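Local structure of exopolyphosphatase (Aquifex aeolicus, 1T6C) at residues 204-209 / 286-291. The protein probably hydrolyses phosphoanhydride bonds in polyphosphate or guanosine pentaphosphate, as a calcium-binding member of the Ppx/GppA phosphatase family with an actin-like fold. Sequence-based numbering, arbitrary orientation. Where two conformers were deposited one is given.
Sequences KPVDTI and EIFEKD
One water is gripped by three backbone groups where the loop entering strand 208-212 meets the end of helix 274-288. It donates to Phe288 O at 2.6 Å and to Lys204 O, and it accepts from Val206 N at 3.1 Å. The water thus joins that loop to the helix end in an actin-like domain, where strands 208-212 and 292-296 run parallel as neighbours in the sheet. Glu289, at positive phi, closes a Schellman motif with two bonds back into the last helical turn; one of them runs from its N to Glu286 O. The chain then turns toward strand 292-296.

In one of the two conformers modelled for Lys290, NZ donates to Asp207 O at 3.0 Å. The ammonium group sits above the carbonyl plane, 56° out of it. Successive kinks in this copy of the lysine chain (chi2 -79°, chi3 -73°) carry CE to within 3.4 Å of Val206 O on the way. The Asp207 carboxylate is turned elsewhere, its OD2 accepting from Glu139 N.

The buried Phe288 ring packs obliquely against Lys204 O, 3.4 Å from its CD2, and against Val206 CG2. The Val206 methyl lies 4.1 Å from the same CD2, and Ile209 CD1 reaches the Phe288 CB. Tyr152 and Phe154 of strand 149-156 also touch this side chain. Cutting Phe288 back to an alanine is likely to leave Val206 CG2, Tyr152 and Phe154 without the ring they pack on, and Lys204 O without its cover.

Ile209 runs past Lys290 in the opposite direction. With CG1 anti to the carbonyl carbon and the chain extended beyond it, Ile209 CD1 rests 3.7 Å from CG of Lys290 in that same conformer.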
loop_
_atom_site.group_PDB
_atom_site.type_symbol
_atom_site.label_atom_id
_atom_site.label_comp_id
_atom_site.label_asym_id
_atom_site.label_seq_id
_atom_site.Cartn_x
_atom_site.Cartn_y
_atom_site.Cartn_z
ATOM N N LYS A 204 -20.501 -0.783 -5.394
ATOM C CA LYS A 204 -20.899 -1.767 -6.389
ATOM C C LYS A 204 -21.207 -3.078 -5.618
ATOM O O LYS A 204 -20.631 -3.342 -4.540
ATOM C CB LYS A 204 -19.759 -2.015 -7.404
ATOM C CG LYS A 204 -19.443 -0.868 -8.314
ATOM C CD LYS A 204 -18.356 -1.255 -9.308
ATOM C CE LYS A 204 -17.809 -0.073 -10.091
ATOM N NZ LYS A 204 -18.621 1.190 -10.091
ATOM N N PRO A 205 -22.108 -3.918 -6.132
ATOM C CA PRO A 205 -22.292 -5.235 -5.528
ATOM C C PRO A 205 -21.036 -6.092 -5.675
ATOM O O PRO A 205 -20.532 -6.257 -6.777
ATOM C CB PRO A 205 -23.442 -5.847 -6.339
ATOM C CG PRO A 205 -24.061 -4.712 -7.030
ATOM C CD PRO A 205 -22.991 -3.732 -7.298
ATOM N N VAL A 206 -20.549 -6.636 -4.567
ATOM C CA VAL A 206 -19.409 -7.548 -4.616
ATOM C C VAL A 206 -19.615 -8.736 -3.694
ATOM O O VAL A 206 -20.436 -8.681 -2.778
ATOM C CB VAL A 206 -18.088 -6.827 -4.237
ATOM C CG1 VAL A 206 -17.854 -5.690 -5.193
ATOM C CG2 VAL A 206 -18.142 -6.357 -2.817
ATOM N N ASP A 207 -18.913 -9.825 -3.987
ATOM C CA ASP A 207 -18.922 -11.010 -3.155
ATOM C C ASP A 207 -17.869 -10.930 -2.067
ATOM O O ASP A 207 -18.092 -11.399 -0.971
ATOM C CB ASP A 207 -18.649 -12.255 -3.981
ATOM C CG ASP A 207 -19.772 -12.555 -4.941
ATOM O OD1 ASP A 207 -20.905 -12.702 -4.428
ATOM O OD2 ASP A 207 -19.621 -12.564 -6.179
ATOM N N THR A 208 -16.684 -10.396 -2.394
ATOM C CA THR A 208 -15.541 -10.447 -1.497
ATOM C C THR A 208 -14.828 -9.098 -1.525
ATOM O O THR A 208 -14.478 -8.608 -2.584
ATOM C CB THR A 208 -14.517 -11.512 -1.949
ATOM O OG1 THR A 208 -15.143 -12.795 -2.106
ATOM C CG2 THR A 208 -13.391 -11.704 -0.887
ATOM N N ILE A 209 -14.597 -8.549 -0.345
ATOM C CA ILE A 209 -13.734 -7.392 -0.147
ATOM C C ILE A 209 -12.426 -7.841 0.469
ATOM O O ILE A 209 -12.405 -8.550 1.470
ATOM C CB ILE A 209 -14.409 -6.342 0.746
ATOM C CG1 ILE A 209 -15.644 -5.782 0.030
ATOM C CG2 ILE A 209 -13.418 -5.234 1.061
ATOM C CD1 ILE A 209 -16.445 -4.798 0.854
ATOM N N GLU A 286 -19.703 -0.598 5.516
ATOM C CA GLU A 286 -21.089 -0.098 5.638
ATOM C C GLU A 286 -21.682 0.234 4.264
ATOM O O GLU A 286 -22.802 -0.178 3.899
ATOM C CB GLU A 286 -21.128 1.121 6.566
ATOM C CG GLU A 286 -22.528 1.676 6.770
ATOM C CD GLU A 286 -22.609 2.960 7.566
ATOM O OE1 GLU A 286 -21.596 3.466 8.053
ATOM O OE2 GLU A 286 -23.742 3.471 7.699
ATOM N N ILE A 287 -20.952 0.998 3.481
ATOM C CA ILE A 287 -21.456 1.450 2.194
ATOM C C ILE A 287 -21.643 0.309 1.220
ATOM O O ILE A 287 -22.614 0.292 0.480
ATOM C CB ILE A 287 -20.511 2.510 1.598
ATOM C CG1 ILE A 287 -20.485 3.753 2.482
ATOM C CG2 ILE A 287 -20.868 2.817 0.135
ATOM C CD1 ILE A 287 -21.665 4.589 2.392
ATOM N N PHE A 288 -20.710 -0.638 1.192
ATOM C CA PHE A 288 -20.816 -1.779 0.298
ATOM C C PHE A 288 -21.789 -2.840 0.818
ATOM O O PHE A 288 -22.015 -3.846 0.166
ATOM C CB PHE A 288 -19.450 -2.407 0.104
ATOM C CG PHE A 288 -18.614 -1.727 -0.914
ATOM C CD1 PHE A 288 -17.985 -0.514 -0.629
ATOM C CD2 PHE A 288 -18.450 -2.286 -2.167
ATOM C CE1 PHE A 288 -17.173 0.129 -1.593
ATOM C CE2 PHE A 288 -17.645 -1.658 -3.109
ATOM C CZ PHE A 288 -17.018 -0.461 -2.815
ATOM N N GLU A 289 -22.301 -2.624 2.019
ATOM C CA GLU A 289 -23.230 -3.536 2.683
ATOM C C GLU A 289 -22.642 -4.938 2.851
ATOM O O GLU A 289 -23.293 -5.947 2.592
ATOM C CB GLU A 289 -24.572 -3.521 1.958
ATOM C CG GLU A 289 -25.243 -2.156 1.916
ATOM C CD GLU A 289 -26.553 -2.233 1.147
ATOM O OE1 GLU A 289 -27.499 -2.827 1.688
ATOM O OE2 GLU A 289 -26.620 -1.734 -0.003
ATOM N N LYS A 290 -21.360 -4.990 3.273
ATOM C CA LYS A 290 -20.670 -6.249 3.492
ATOM C C LYS A 290 -20.269 -6.381 4.945
ATOM O O LYS A 290 -19.845 -5.424 5.580
ATOM C CB LYS A 290 -19.440 -6.361 2.570
ATOM C CG LYS A 290 -19.781 -6.261 1.088
ATOM C CD LYS A 290 -20.337 -7.607 0.551
ATOM C CE LYS A 290 -19.210 -8.647 0.425
ATOM N NZ LYS A 290 -19.399 -9.883 1.245
ATOM N N ASP A 291 -20.396 -7.576 5.488
ATOM C CA ASP A 291 -20.173 -7.734 6.903
ATOM C C ASP A 291 -18.712 -7.983 7.264
ATOM O O ASP A 291 -18.376 -7.986 8.432
ATOM C CB ASP A 291 -21.008 -8.873 7.451
ATOM C CG ASP A 291 -22.489 -8.541 7.508
ATOM O OD1 ASP A 291 -22.883 -7.345 7.612
ATOM O OD2 ASP A 291 -23.319 -9.454 7.445
HETATM O O HOH W 1 -21.325 -4.804 -2.193
#